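Local coordinates for protein succinylglutamate desuccinylase (Chromobacterium violaceum, PDB 1YW4) that probably hydrolyses N-succinylglutamate to succinate and glutamate with one bound zinc ion per subunit, the last step of arginine breakdown by the AST pathway, at residues A[30-35]-A[83-88]; A[38-43]-A[78-83]; A[162-167]-A[197-202]; A[279-284]-A[307-312]. All blocks are in the same frame, centred on the assembly; numbering follows the deposited sequence.

How the contacts relate
Contact 1 (30-35 with 83-88) opens first along the chain. It brings the end of strand 27-33 to strand 83-88. Contact 2 (38-43 with 78-83) lies inside its loop and closes just before it, sharing Arg-83. It joins the end of strand 36-39 to the lead-in of strand 83-88. Strand 36-39 lies between 27-33 and 83-88. Contact 3 (162-167 with 197-202) follows in series and sets the end of strand 160-163 against helix 198-205. It touches contact 1 through Phe-198 and Met-87. Contact 4 (279-284 with 307-312) closes last, in the barrel-sandwich hybrid domain. Its nearest atoms are about 5 Å from contact 3. None of the loops cross.

Contact 1 of 4, residues A[30-35]-A[83-88]; sequences RWLAPG and RLLVMF
Gly-35 and Phe-88 form the backbone join, where the touching parts of the two segments run 35° apart. Phe-88 N donates to Gly-35 O at 2.8 Å and almost straight, 176° at the hydrogen. The same oxygen takes a CA-H contact from Met-87 CA at 3.5 Å. Gly-35 has a positive phi, which favours glycine. The Phe-88 side chain starts toward Gly-35, and its ring carbon CD1 lies 3.6 Å from Gly-35 O. One ring face of Phe-88 carries Val-86 CG1 from its own strand, offset toward the rim. Strand 83-88 belongs to the catalytic domain of the AspA/AstE family, a zinc-hydrolase fold, and strand 36-39 lies between it and strand 27-33. Leu-32 and Ala-33 both face Cys-36 in a classic beta bulge, just before the chain turns into that middle strand. The other meeting point is apolar. Leu-32 CD1 reaches Leu-85 CD1 at 4.1 Å, methyl to methyl. Helix 120-137 covers part of this region: Leu-85 packs on Phe-135 and Met-87, a selenomethionine, on Leu-128 and Leu-131. Phe-88 also packs on Leu-8 and Ala-11 of helix 7-12.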
loop_
_atom_site.group_PDB
_atom_site.type_symbol
_atom_site.label_atom_id
_atom_site.label_comp_id
_atom_site.label_asym_id
_atom_site.label_seq_id
_atom_site.Cartn_x
_atom_site.Cartn_y
_atom_site.Cartn_z
ATOM N N ARG A 30 -11.425 -43.045 2.726
ATOM C CA ARG A 30 -10.856 -43.666 1.536
ATOM C C ARG A 30 -9.446 -43.190 1.248
ATOM O O ARG A 30 -9.206 -41.993 1.108
ATOM C CB ARG A 30 -11.737 -43.379 0.302
ATOM C CG ARG A 30 -13.074 -44.102 0.298
ATOM C CD ARG A 30 -13.978 -43.662 -0.854
ATOM N NE ARG A 30 -15.372 -43.992 -0.561
ATOM C CZ ARG A 30 -16.426 -43.296 -0.977
ATOM N NH1 ARG A 30 -16.257 -42.210 -1.722
ATOM N NH2 ARG A 30 -17.656 -43.676 -0.628
ATOM N N TRP A 31 -8.505 -44.127 1.186
ATOM C CA TRP A 31 -7.132 -43.774 0.855
ATOM C C TRP A 31 -7.085 -43.665 -0.658
ATOM O O TRP A 31 -7.268 -44.659 -1.367
ATOM C CB TRP A 31 -6.169 -44.846 1.361
ATOM C CG TRP A 31 -6.077 -44.814 2.847
ATOM C CD1 TRP A 31 -6.861 -45.494 3.736
ATOM C CD2 TRP A 31 -5.233 -43.963 3.626
ATOM N NE1 TRP A 31 -6.561 -45.114 5.021
ATOM C CE2 TRP A 31 -5.562 -44.177 4.984
ATOM C CE3 TRP A 31 -4.231 -43.036 3.311
ATOM C CZ2 TRP A 31 -4.923 -43.495 6.028
ATOM C CZ3 TRP A 31 -3.598 -42.357 4.350
ATOM C CH2 TRP A 31 -3.948 -42.595 5.691
ATOM N N LEU A 32 -6.857 -42.450 -1.143
ATOM C CA LEU A 32 -6.824 -42.172 -2.572
ATOM C C LEU A 32 -5.442 -42.356 -3.169
ATOM O O LEU A 32 -5.308 -42.547 -4.372
ATOM C CB LEU A 32 -7.298 -40.737 -2.820
ATOM C CG LEU A 32 -8.679 -40.336 -2.271
ATOM C CD1 LEU A 32 -8.944 -38.876 -2.611
ATOM C CD2 LEU A 32 -9.770 -41.226 -2.869
ATOM N N ALA A 33 -4.421 -42.290 -2.320
ATOM C CA ALA A 33 -3.029 -42.446 -2.737
ATOM C C ALA A 33 -2.229 -42.504 -1.451
ATOM O O ALA A 33 -2.800 -42.375 -0.374
ATOM C CB ALA A 33 -2.582 -41.249 -3.576
ATOM N N PRO A 34 -0.905 -42.719 -1.541
ATOM C CA PRO A 34 -0.104 -42.776 -0.318
ATOM C C PRO A 34 -0.249 -41.478 0.461
ATOM O O PRO A 34 -0.125 -40.390 -0.096
ATOM C CB PRO A 34 1.309 -42.999 -0.846
ATOM C CG PRO A 34 1.065 -43.826 -2.087
ATOM C CD PRO A 34 -0.091 -43.085 -2.717
ATOM N N GLY A 35 -0.539 -41.587 1.751
ATOM C CA GLY A 35 -0.692 -40.389 2.555
ATOM C C GLY A 35 -1.859 -39.475 2.213
ATOM O O GLY A 35 -1.926 -38.365 2.740
ATOM N N ARG A 83 -16.736 -32.383 3.777
ATOM C CA ARG A 83 -15.997 -33.268 2.892
ATOM C C ARG A 83 -14.561 -32.936 3.286
ATOM O O ARG A 83 -14.126 -31.802 3.118
ATOM C CB ARG A 83 -16.217 -32.895 1.431
ATOM C CG ARG A 83 -17.612 -33.187 0.910
ATOM C CD ARG A 83 -17.714 -32.841 -0.560
ATOM N NE ARG A 83 -16.962 -33.761 -1.417
ATOM C CZ ARG A 83 -16.027 -33.377 -2.283
ATOM N NH1 ARG A 83 -15.414 -34.273 -3.030
ATOM N NH2 ARG A 83 -15.693 -32.099 -2.393
ATOM N N LEU A 84 -13.837 -33.920 3.807
ATOM C CA LEU A 84 -12.468 -33.710 4.255
ATOM C C LEU A 84 -11.415 -34.535 3.525
ATOM O O LEU A 84 -11.522 -35.757 3.422
ATOM C CB LEU A 84 -12.376 -34.011 5.755
ATOM C CG LEU A 84 -10.995 -34.099 6.419
ATOM C CD1 LEU A 84 -10.304 -32.753 6.312
ATOM C CD2 LEU A 84 -11.121 -34.512 7.883
ATOM N N LEU A 85 -10.390 -33.860 3.026
ATOM C CA LEU A 85 -9.280 -34.549 2.384
ATOM C C LEU A 85 -8.010 -34.183 3.157
ATOM O O LEU A 85 -7.659 -33.015 3.256
ATOM C CB LEU A 85 -9.134 -34.114 0.932
ATOM C CG LEU A 85 -7.913 -34.685 0.196
ATOM C CD1 LEU A 85 -7.878 -36.211 0.286
ATOM C CD2 LEU A 85 -7.976 -34.249 -1.263
ATOM N N VAL A 86 -7.345 -35.185 3.724
ATOM C CA VAL A 86 -6.105 -34.964 4.456
ATOM C C VAL A 86 -4.941 -35.463 3.606
ATOM O O VAL A 86 -4.992 -36.564 3.042
ATOM C CB VAL A 86 -6.074 -35.723 5.801
ATOM C CG1 VAL A 86 -4.703 -35.573 6.449
ATOM C CG2 VAL A 86 -7.150 -35.171 6.744
HETATM N N MSE A 87 -3.906 -34.636 3.515
HETATM C CA MSE A 87 -2.718 -34.987 2.761
HETATM C C MSE A 87 -1.434 -34.880 3.573
HETATM O O MSE A 87 -1.094 -33.809 4.070
HETATM C CB MSE A 87 -2.559 -34.083 1.547
HETATM C CG MSE A 87 -3.585 -34.243 0.476
HETATM SE SE MSE A 87 -3.202 -33.059 -0.984
HETATM C CE MSE A 87 -3.802 -34.101 -2.458
ATOM N N PHE A 88 -0.748 -36.005 3.742
ATOM C CA PHE A 88 0.551 -36.022 4.404
ATOM C C PHE A 88 1.379 -35.899 3.120
ATOM O O PHE A 88 1.674 -36.890 2.455
ATOM C CB PHE A 88 0.775 -37.366 5.105
ATOM C CG PHE A 88 -0.144 -37.592 6.280
ATOM C CD1 PHE A 88 -1.085 -38.615 6.259
ATOM C CD2 PHE A 88 -0.106 -36.737 7.380
ATOM C CE1 PHE A 88 -1.981 -38.777 7.317
ATOM C CE2 PHE A 88 -1.001 -36.889 8.448
ATOM C CZ PHE A 88 -1.938 -37.908 8.415
#

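Contact 2 of 4, residues A[38-43]-A[78-83]; sequences ELNGDA and LALNCR
A type I beta turn from Asn-40 to Ala-43 follows strand 36-39 and sits against the chain leading into strand 83-88 of the catalytic domain. Ala-43 N closes the turn on Asn-40 O. Arg-83 lies along the turn, its CG 3.4 Å from Ala-43 O. The Arg-83 chain bends at chi3 (71°), and NE donates to Gly-41 O at 3.0 Å. This oxygen lies in the guanidinium plane, and the N-H uses a lone pair in the carbonyl plane. Arg-83 NH2 bonds to Ser-48 OG and Phe-135 O, so NE and NH2 each have bonded partners. Phe-135 also makes a cation-pi contact with Arg-83. The apolar half is tight. Leu-80 CD2 presses on Leu-39 CB at 3.5 Å, closer than usual for carbons, and on Asn-40 CB at 3.6 Å. Leu-80 also packs on Leu-240 of helix 230-241. Glu-38 does not bond directly to Arg-83. A water bridges them, giving a hydrogen bond to Glu-38 OE1 at 2.6 Å and accepting one from Arg-83 NH1 at 2.8 Å.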
loop_
_atom_site.group_PDB
_atom_site.type_symbol
_atom_site.label_atom_id
_atom_site.label_comp_id
_atom_site.label_asym_id
_atom_site.label_seq_id
_atom_site.Cartn_x
_atom_site.Cartn_y
_atom_site.Cartn_z
ATOM N N GLU A 38 -9.496 -39.398 2.131
ATOM C CA GLU A 38 -10.715 -38.613 2.053
ATOM C C GLU A 38 -11.777 -39.183 2.990
ATOM O O GLU A 38 -12.083 -40.376 2.931
ATOM C CB GLU A 38 -11.225 -38.644 0.615
ATOM C CG GLU A 38 -12.492 -37.869 0.400
ATOM C CD GLU A 38 -13.163 -38.250 -0.899
ATOM O OE1 GLU A 38 -13.070 -37.475 -1.865
ATOM O OE2 GLU A 38 -13.774 -39.336 -0.948
ATOM N N LEU A 39 -12.337 -38.332 3.846
ATOM C CA LEU A 39 -13.366 -38.765 4.792
ATOM C C LEU A 39 -14.674 -38.024 4.511
ATOM O O LEU A 39 -14.665 -36.826 4.243
ATOM C CB LEU A 39 -12.920 -38.507 6.252
ATOM C CG LEU A 39 -11.632 -39.168 6.774
ATOM C CD1 LEU A 39 -10.431 -38.367 6.283
ATOM C CD2 LEU A 39 -11.621 -39.204 8.301
ATOM N N ASN A 40 -15.792 -38.745 4.550
ATOM C CA ASN A 40 -17.111 -38.144 4.311
ATOM C C ASN A 40 -17.173 -37.449 2.949
ATOM O O ASN A 40 -17.890 -36.459 2.768
ATOM C CB ASN A 40 -17.428 -37.130 5.420
ATOM C CG ASN A 40 -18.909 -36.779 5.497
ATOM O OD1 ASN A 40 -19.278 -35.673 5.904
ATOM N ND2 ASN A 40 -19.762 -37.723 5.119
ATOM N N GLY A 41 -16.417 -37.974 1.992
ATOM C CA GLY A 41 -16.399 -37.394 0.659
ATOM C C GLY A 41 -17.749 -37.370 -0.047
ATOM O O GLY A 41 -18.025 -36.468 -0.840
ATOM N N ASP A 42 -18.594 -38.359 0.234
ATOM C CA ASP A 42 -19.908 -38.430 -0.392
ATOM C C ASP A 42 -20.927 -37.438 0.166
ATOM O O ASP A 42 -22.074 -37.410 -0.284
ATOM C CB ASP A 42 -20.476 -39.849 -0.284
ATOM C CG ASP A 42 -19.626 -40.866 -1.002
ATOM O OD1 ASP A 42 -18.873 -40.471 -1.913
ATOM O OD2 ASP A 42 -19.713 -42.064 -0.670
ATOM N N ALA A 43 -20.512 -36.622 1.134
ATOM C CA ALA A 43 -21.400 -35.630 1.744
ATOM C C ALA A 43 -21.694 -34.479 0.789
ATOM O O ALA A 43 -20.995 -33.462 0.783
ATOM C CB ALA A 43 -20.787 -35.091 3.020
ATOM N N LEU A 78 -14.864 -37.148 17.731
ATOM C CA LEU A 78 -15.088 -35.917 16.980
ATOM C C LEU A 78 -16.037 -36.186 15.818
ATOM O O LEU A 78 -15.913 -37.194 15.122
ATOM C CB LEU A 78 -13.754 -35.371 16.451
ATOM C CG LEU A 78 -13.756 -34.038 15.690
ATOM C CD1 LEU A 78 -14.128 -32.899 16.634
ATOM C CD2 LEU A 78 -12.383 -33.792 15.094
ATOM N N ALA A 79 -16.987 -35.281 15.615
ATOM C CA ALA A 79 -17.956 -35.427 14.538
ATOM C C ALA A 79 -17.443 -34.768 13.263
ATOM O O ALA A 79 -16.747 -33.753 13.315
ATOM C CB ALA A 79 -19.285 -34.806 14.947
ATOM N N LEU A 80 -17.792 -35.350 12.121
ATOM C CA LEU A 80 -17.367 -34.813 10.833
ATOM C C LEU A 80 -18.568 -34.499 9.955
ATOM O O LEU A 80 -19.328 -35.396 9.585
ATOM C CB LEU A 80 -16.453 -35.814 10.114
ATOM C CG LEU A 80 -15.928 -35.410 8.731
ATOM C CD1 LEU A 80 -15.018 -34.202 8.850
ATOM C CD2 LEU A 80 -15.175 -36.584 8.109
ATOM N N ASN A 81 -18.736 -33.223 9.621
ATOM C CA ASN A 81 -19.847 -32.800 8.781
ATOM C C ASN A 81 -19.402 -32.031 7.550
ATOM O O ASN A 81 -20.135 -31.195 7.029
ATOM C CB ASN A 81 -20.829 -31.963 9.600
ATOM C CG ASN A 81 -21.542 -32.783 10.644
ATOM O OD1 ASN A 81 -22.369 -33.635 10.319
ATOM N ND2 ASN A 81 -21.212 -32.548 11.908
ATOM N N CYS A 82 -18.194 -32.318 7.084
ATOM C CA CYS A 82 -17.667 -31.672 5.890
ATOM C C CYS A 82 -16.975 -32.722 5.038
ATOM O O CYS A 82 -16.669 -33.816 5.508
ATOM C CB CYS A 82 -16.609 -30.618 6.234
ATOM S SG CYS A 82 -16.995 -29.416 7.502
ATOM N N ARG A 83 -16.736 -32.383 3.777
ATOM C CA ARG A 83 -15.997 -33.268 2.892
ATOM C C ARG A 83 -14.561 -32.936 3.286
ATOM O O ARG A 83 -14.126 -31.802 3.118
ATOM C CB ARG A 83 -16.217 -32.895 1.431
ATOM C CG ARG A 83 -17.612 -33.187 0.910
ATOM C CD ARG A 83 -17.714 -32.841 -0.560
ATOM N NE ARG A 83 -16.962 -33.761 -1.417
ATOM C CZ ARG A 83 -16.027 -33.377 -2.283
ATOM N NH1 ARG A 83 -15.414 -34.273 -3.030
ATOM N NH2 ARG A 83 -15.693 -32.099 -2.393
HETATM O O HOH W 1 -15.159 -37.037 -3.288
#

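Contact 3 of 4, residues A[162-167]-A[197-202]; sequences IYPFLH and TFSYFT
The polar link is between His-167 and Tyr-200. His-167 NE2 and Tyr-200 OH are 2.7 Å apart in a hydrogen bond in which either may be the donor. NE2 lies near the plane of the tyrosine ring, at its edge. The two rings meet rim to rim with planes at 35°, and neither lies over the other. Phe-165 CE1 sits over one imidazole face, toward the rim, within the same loop. The carbonyl oxygen Phe-165 O meets the tyrosine edge, 3.4 Å from Tyr-200 CE1. Apolar contacts run along the same residue. Pro-164 CB packs on Tyr-200 CA at 3.7 Å, and Phe-165 CB lies 4.0 Å from Tyr-200 CE1. Tyr-200 holds CG anti to its backbone N (chi1 176°), which carries the ring out to the loop 164-167. A capping bond starts helix 198-205: N-cap Thr-197 accepts through OG1 from Tyr-200 N. Both segments belong to the catalytic domain. Ser-199 faces Pro-164 but bonds through OG to Thr-212, and its side chain is about 7 Å from that of the zinc ligand His-149. Phe-165 packs on Thr-302 of the second subunit. The His-167 bond fixes the phenol end while Phe-165 and Pro-164 hold the ring edge, which probably limits ring rotation.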
loop_
_atom_site.group_PDB
_atom_site.type_symbol
_atom_site.label_atom_id
_atom_site.label_comp_id
_atom_site.label_asym_id
_atom_site.label_seq_id
_atom_site.Cartn_x
_atom_site.Cartn_y
_atom_site.Cartn_z
ATOM N N ILE A 162 -0.162 -16.751 4.980
ATOM C CA ILE A 162 0.250 -16.214 3.696
ATOM C C ILE A 162 -0.968 -16.347 2.795
ATOM O O ILE A 162 -1.493 -17.449 2.620
ATOM C CB ILE A 162 1.390 -17.035 3.064
ATOM C CG1 ILE A 162 2.526 -17.233 4.073
ATOM C CG2 ILE A 162 1.869 -16.345 1.802
ATOM C CD1 ILE A 162 3.144 -15.956 4.595
ATOM N N TYR A 163 -1.427 -15.226 2.247
ATOM C CA TYR A 163 -2.591 -15.209 1.364
ATOM C C TYR A 163 -2.083 -15.187 -0.074
ATOM O O TYR A 163 -1.459 -14.219 -0.511
ATOM C CB TYR A 163 -3.439 -13.963 1.646
ATOM C CG TYR A 163 -4.930 -14.110 1.381
ATOM C CD1 TYR A 163 -5.861 -13.545 2.255
ATOM C CD2 TYR A 163 -5.413 -14.785 0.255
ATOM C CE1 TYR A 163 -7.233 -13.644 2.023
ATOM C CE2 TYR A 163 -6.790 -14.889 0.010
ATOM C CZ TYR A 163 -7.690 -14.317 0.899
ATOM O OH TYR A 163 -9.042 -14.412 0.678
ATOM N N PRO A 164 -2.339 -16.264 -0.828
ATOM C CA PRO A 164 -1.902 -16.364 -2.223
ATOM C C PRO A 164 -2.351 -15.208 -3.107
ATOM O O PRO A 164 -3.357 -14.545 -2.833
ATOM C CB PRO A 164 -2.483 -17.706 -2.673
ATOM C CG PRO A 164 -3.695 -17.862 -1.806
ATOM C CD PRO A 164 -3.176 -17.415 -0.463
ATOM N N PHE A 165 -1.588 -14.967 -4.168
ATOM C CA PHE A 165 -1.904 -13.904 -5.112
ATOM C C PHE A 165 -3.266 -14.179 -5.750
ATOM O O PHE A 165 -3.483 -15.242 -6.332
ATOM C CB PHE A 165 -0.833 -13.830 -6.205
ATOM C CG PHE A 165 -1.099 -12.773 -7.249
ATOM C CD1 PHE A 165 -0.738 -12.988 -8.579
ATOM C CD2 PHE A 165 -1.710 -11.568 -6.905
ATOM C CE1 PHE A 165 -0.985 -12.022 -9.556
ATOM C CE2 PHE A 165 -1.961 -10.592 -7.872
ATOM C CZ PHE A 165 -1.597 -10.822 -9.204
ATOM N N LEU A 166 -4.180 -13.220 -5.634
ATOM C CA LEU A 166 -5.519 -13.353 -6.206
ATOM C C LEU A 166 -5.626 -12.522 -7.483
ATOM O O LEU A 166 -5.518 -11.295 -7.442
ATOM C CB LEU A 166 -6.571 -12.877 -5.198
ATOM C CG LEU A 166 -6.662 -13.619 -3.862
ATOM C CD1 LEU A 166 -7.694 -12.942 -2.976
ATOM C CD2 LEU A 166 -7.038 -15.074 -4.099
ATOM N N HIS A 167 -5.833 -13.187 -8.615
ATOM C CA HIS A 167 -5.955 -12.483 -9.890
ATOM C C HIS A 167 -7.338 -11.850 -10.030
ATOM O O HIS A 167 -7.962 -11.914 -11.095
ATOM C CB HIS A 167 -5.710 -13.435 -11.068
ATOM C CG HIS A 167 -4.369 -14.101 -11.045
ATOM N ND1 HIS A 167 -3.673 -14.408 -12.195
ATOM C CD2 HIS A 167 -3.605 -14.541 -10.016
ATOM C CE1 HIS A 167 -2.539 -15.007 -11.876
ATOM N NE2 HIS A 167 -2.473 -15.100 -10.560
ATOM N N THR A 197 3.542 -22.416 -4.809
ATOM C CA THR A 197 3.126 -23.023 -3.549
ATOM C C THR A 197 1.813 -23.778 -3.696
ATOM O O THR A 197 1.038 -23.542 -4.620
ATOM C CB THR A 197 2.936 -21.964 -2.470
ATOM O OG1 THR A 197 1.968 -21.013 -2.917
ATOM C CG2 THR A 197 4.245 -21.254 -2.183
ATOM N N PHE A 198 1.563 -24.692 -2.773
ATOM C CA PHE A 198 0.352 -25.479 -2.832
ATOM C C PHE A 198 -0.877 -24.586 -2.648
ATOM O O PHE A 198 -1.875 -24.752 -3.349
ATOM C CB PHE A 198 0.399 -26.575 -1.760
ATOM C CG PHE A 198 -0.569 -27.706 -1.997
ATOM C CD1 PHE A 198 -1.155 -27.894 -3.251
ATOM C CD2 PHE A 198 -0.894 -28.589 -0.966
ATOM C CE1 PHE A 198 -2.051 -28.944 -3.477
ATOM C CE2 PHE A 198 -1.787 -29.640 -1.183
ATOM C CZ PHE A 198 -2.370 -29.815 -2.445
ATOM N N SER A 199 -0.805 -23.628 -1.724
ATOM C CA SER A 199 -1.948 -22.747 -1.488
ATOM C C SER A 199 -2.255 -21.852 -2.697
ATOM O O SER A 199 -3.404 -21.461 -2.913
ATOM C CB SER A 199 -1.738 -21.888 -0.230
ATOM O OG SER A 199 -0.693 -20.956 -0.396
ATOM N N TYR A 200 -1.237 -21.510 -3.479
ATOM C CA TYR A 200 -1.481 -20.696 -4.661
ATOM C C TYR A 200 -2.208 -21.578 -5.682
ATOM O O TYR A 200 -3.213 -21.166 -6.265
ATOM C CB TYR A 200 -0.169 -20.198 -5.273
ATOM C CG TYR A 200 -0.398 -19.436 -6.555
ATOM C CD1 TYR A 200 -1.049 -18.208 -6.541
ATOM C CD2 TYR A 200 -0.028 -19.973 -7.787
ATOM C CE1 TYR A 200 -1.333 -17.535 -7.717
ATOM C CE2 TYR A 200 -0.303 -19.312 -8.971
ATOM C CZ TYR A 200 -0.958 -18.093 -8.927
ATOM O OH TYR A 200 -1.247 -17.423 -10.087
ATOM N N PHE A 201 -1.697 -22.793 -5.884
ATOM C CA PHE A 201 -2.297 -23.730 -6.835
ATOM C C PHE A 201 -3.786 -23.939 -6.585
ATOM O O PHE A 201 -4.596 -23.817 -7.507
ATOM C CB PHE A 201 -1.597 -25.097 -6.790
ATOM C CG PHE A 201 -2.294 -26.153 -7.613
ATOM C CD1 PHE A 201 -2.227 -26.128 -9.009
ATOM C CD2 PHE A 201 -3.094 -27.116 -6.998
ATOM C CE1 PHE A 201 -2.951 -27.041 -9.780
ATOM C CE2 PHE A 201 -3.824 -28.034 -7.761
ATOM C CZ PHE A 201 -3.754 -27.996 -9.153
ATOM N N THR A 202 -4.161 -24.249 -5.346
ATOM C CA THR A 202 -5.576 -24.486 -5.055
ATOM C C THR A 202 -6.406 -23.212 -5.178
ATOM O O THR A 202 -7.525 -23.231 -5.701
ATOM C CB THR A 202 -5.780 -25.127 -3.654
ATOM O OG1 THR A 202 -5.167 -24.316 -2.648
ATOM C CG2 THR A 202 -5.168 -26.526 -3.620
#

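Contact 4 of 4, residues A[279-284]-A[307-312]; sequences VENFTL and RILFPN
Asn-281 and Phe-282 form the tight part of this contact with strand 307-309 and the two residues after it, in the barrel-sandwich hybrid domain. Asn-281 OD1 accepts from Phe-310 N at 2.6 Å, the donor tilted 27° from the amide carbonyl plane. Phe-282 N donates to Ile-308 O at 2.7 Å, somewhat bent, and Ile-308 N donates to Thr-283 O. Leu-309 CD1 sits over one face of the Phe-282 ring, 3.8 Å from its centroid, in a CH-pi contact. It also reaches Asn-281 CB at 3.6 Å. Phe-157 and Phe-160 meet the Phe-282 ring edge-to-face. Phe-282 and Thr-283 both face Ile-308, a G1 beta bulge that overlaps the end of the type II turn from Glu-280 to Thr-283. Val-279 CG1 packs on Pro-311 CG at 3.6 Å. Only exposed Leu-284 is looser: its CD1 lies 3.9 Å above the centre of the Arg-307 guanidinium. Extended Arg-307 anchors that side, its NH1 donating to Phe-282 O at 2.8 Å, nearly in line with the carbonyl. The backbone N and O of Phe-282 are thus both bonded. The Asn-281 bond probably helps to fix the Phe-310 backbone near the zinc site.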
loop_
_atom_site.group_PDB
_atom_site.type_symbol
_atom_site.label_atom_id
_atom_site.label_comp_id
_atom_site.label_asym_id
_atom_site.label_seq_id
_atom_site.Cartn_x
_atom_site.Cartn_y
_atom_site.Cartn_z
ATOM N N VAL A 279 17.898 -13.362 13.048
ATOM C CA VAL A 279 16.857 -12.333 13.059
ATOM C C VAL A 279 15.484 -12.945 12.769
ATOM O O VAL A 279 15.331 -13.734 11.837
ATOM C CB VAL A 279 17.154 -11.214 12.017
ATOM C CG1 VAL A 279 17.219 -11.797 10.618
ATOM C CG2 VAL A 279 16.086 -10.131 12.098
ATOM N N GLU A 280 14.488 -12.583 13.573
ATOM C CA GLU A 280 13.134 -13.110 13.401
ATOM C C GLU A 280 12.420 -12.510 12.197
ATOM O O GLU A 280 12.709 -11.386 11.786
ATOM C CB GLU A 280 12.293 -12.846 14.656
ATOM C CG GLU A 280 12.689 -13.676 15.868
ATOM C CD GLU A 280 11.837 -13.388 17.090
ATOM O OE1 GLU A 280 12.001 -14.101 18.101
ATOM O OE2 GLU A 280 11.008 -12.454 17.049
ATOM N N ASN A 281 11.481 -13.268 11.633
ATOM C CA ASN A 281 10.716 -12.778 10.497
ATOM C C ASN A 281 9.816 -11.643 10.971
ATOM O O ASN A 281 9.361 -11.634 12.120
ATOM C CB ASN A 281 9.839 -13.880 9.888
ATOM C CG ASN A 281 10.629 -14.873 9.064
ATOM O OD1 ASN A 281 11.384 -14.490 8.166
ATOM N ND2 ASN A 281 10.448 -16.164 9.356
ATOM N N PHE A 282 9.562 -10.703 10.067
ATOM C CA PHE A 282 8.724 -9.535 10.325
ATOM C C PHE A 282 9.381 -8.548 11.276
ATOM O O PHE A 282 8.708 -7.713 11.879
ATOM C CB PHE A 282 7.357 -9.968 10.863
ATOM C CG PHE A 282 6.506 -10.681 9.847
ATOM C CD1 PHE A 282 5.982 -9.998 8.751
ATOM C CD2 PHE A 282 6.236 -12.042 9.981
ATOM C CE1 PHE A 282 5.200 -10.664 7.800
ATOM C CE2 PHE A 282 5.458 -12.713 9.039
ATOM C CZ PHE A 282 4.938 -12.027 7.948
ATOM N N THR A 283 10.700 -8.643 11.414
ATOM C CA THR A 283 11.418 -7.714 12.280
ATOM C C THR A 283 11.305 -6.318 11.670
ATOM O O THR A 283 11.628 -6.123 10.499
ATOM C CB THR A 283 12.908 -8.080 12.400
ATOM O OG1 THR A 283 13.045 -9.292 13.151
ATOM C CG2 THR A 283 13.675 -6.968 13.097
ATOM N N LEU A 284 10.847 -5.360 12.473
ATOM C CA LEU A 284 10.671 -3.975 12.042
ATOM C C LEU A 284 11.998 -3.279 11.729
ATOM O O LEU A 284 12.950 -3.357 12.509
ATOM C CB LEU A 284 9.935 -3.177 13.128
ATOM C CG LEU A 284 9.565 -1.718 12.822
ATOM C CD1 LEU A 284 8.265 -1.682 12.020
ATOM C CD2 LEU A 284 9.383 -0.932 14.133
ATOM N N ARG A 307 9.478 -4.211 7.277
ATOM C CA ARG A 307 9.944 -5.322 8.096
ATOM C C ARG A 307 10.654 -6.308 7.174
ATOM O O ARG A 307 10.353 -6.385 5.984
ATOM C CB ARG A 307 8.763 -6.015 8.788
ATOM C CG ARG A 307 7.938 -5.111 9.700
ATOM C CD ARG A 307 6.663 -5.812 10.150
ATOM N NE ARG A 307 5.898 -5.016 11.110
ATOM C CZ ARG A 307 6.112 -5.004 12.421
ATOM N NH1 ARG A 307 7.074 -5.755 12.945
ATOM N NH2 ARG A 307 5.366 -4.235 13.209
ATOM N N ILE A 308 11.598 -7.055 7.726
ATOM C CA ILE A 308 12.344 -8.029 6.944
ATOM C C ILE A 308 11.605 -9.365 7.029
ATOM O O ILE A 308 11.040 -9.710 8.070
ATOM C CB ILE A 308 13.795 -8.169 7.495
ATOM C CG1 ILE A 308 14.683 -8.944 6.514
ATOM C CG2 ILE A 308 13.764 -8.863 8.837
ATOM C CD1 ILE A 308 14.763 -8.324 5.125
ATOM N N LEU A 309 11.593 -10.111 5.935
ATOM C CA LEU A 309 10.912 -11.396 5.929
ATOM C C LEU A 309 11.732 -12.420 5.153
ATOM O O LEU A 309 12.256 -12.120 4.083
ATOM C CB LEU A 309 9.521 -11.241 5.310
ATOM C CG LEU A 309 8.624 -12.480 5.299
ATOM C CD1 LEU A 309 8.409 -12.979 6.727
ATOM C CD2 LEU A 309 7.284 -12.135 4.656
ATOM N N PHE A 310 11.855 -13.618 5.717
ATOM C CA PHE A 310 12.604 -14.712 5.100
ATOM C C PHE A 310 14.030 -14.352 4.674
ATOM O O PHE A 310 14.434 -14.610 3.544
ATOM C CB PHE A 310 11.826 -15.245 3.894
ATOM C CG PHE A 310 10.437 -15.694 4.232
ATOM C CD1 PHE A 310 9.386 -15.473 3.349
ATOM C CD2 PHE A 310 10.175 -16.334 5.440
ATOM C CE1 PHE A 310 8.090 -15.876 3.665
ATOM C CE2 PHE A 310 8.888 -16.742 5.768
ATOM C CZ PHE A 310 7.840 -16.511 4.878
ATOM N N PRO A 311 14.818 -13.756 5.582
ATOM C CA PRO A 311 16.198 -13.387 5.243
ATOM C C PRO A 311 17.079 -14.617 4.990
ATOM O O PRO A 311 17.012 -15.595 5.733
ATOM C CB PRO A 311 16.649 -12.604 6.470
ATOM C CG PRO A 311 15.932 -13.315 7.578
ATOM C CD PRO A 311 14.534 -13.471 6.999
ATOM N N ASN A 312 17.902 -14.563 3.948
ATOM C CA ASN A 312 18.788 -15.677 3.620
ATOM C C ASN A 312 20.008 -15.159 2.865
ATOM O O ASN A 312 20.092 -15.281 1.641
ATOM C CB ASN A 312 18.059 -16.714 2.756
ATOM C CG ASN A 312 18.798 -18.045 2.687
ATOM O OD1 ASN A 312 20.028 -18.084 2.634
ATOM N ND2 ASN A 312 18.045 -19.141 2.678
#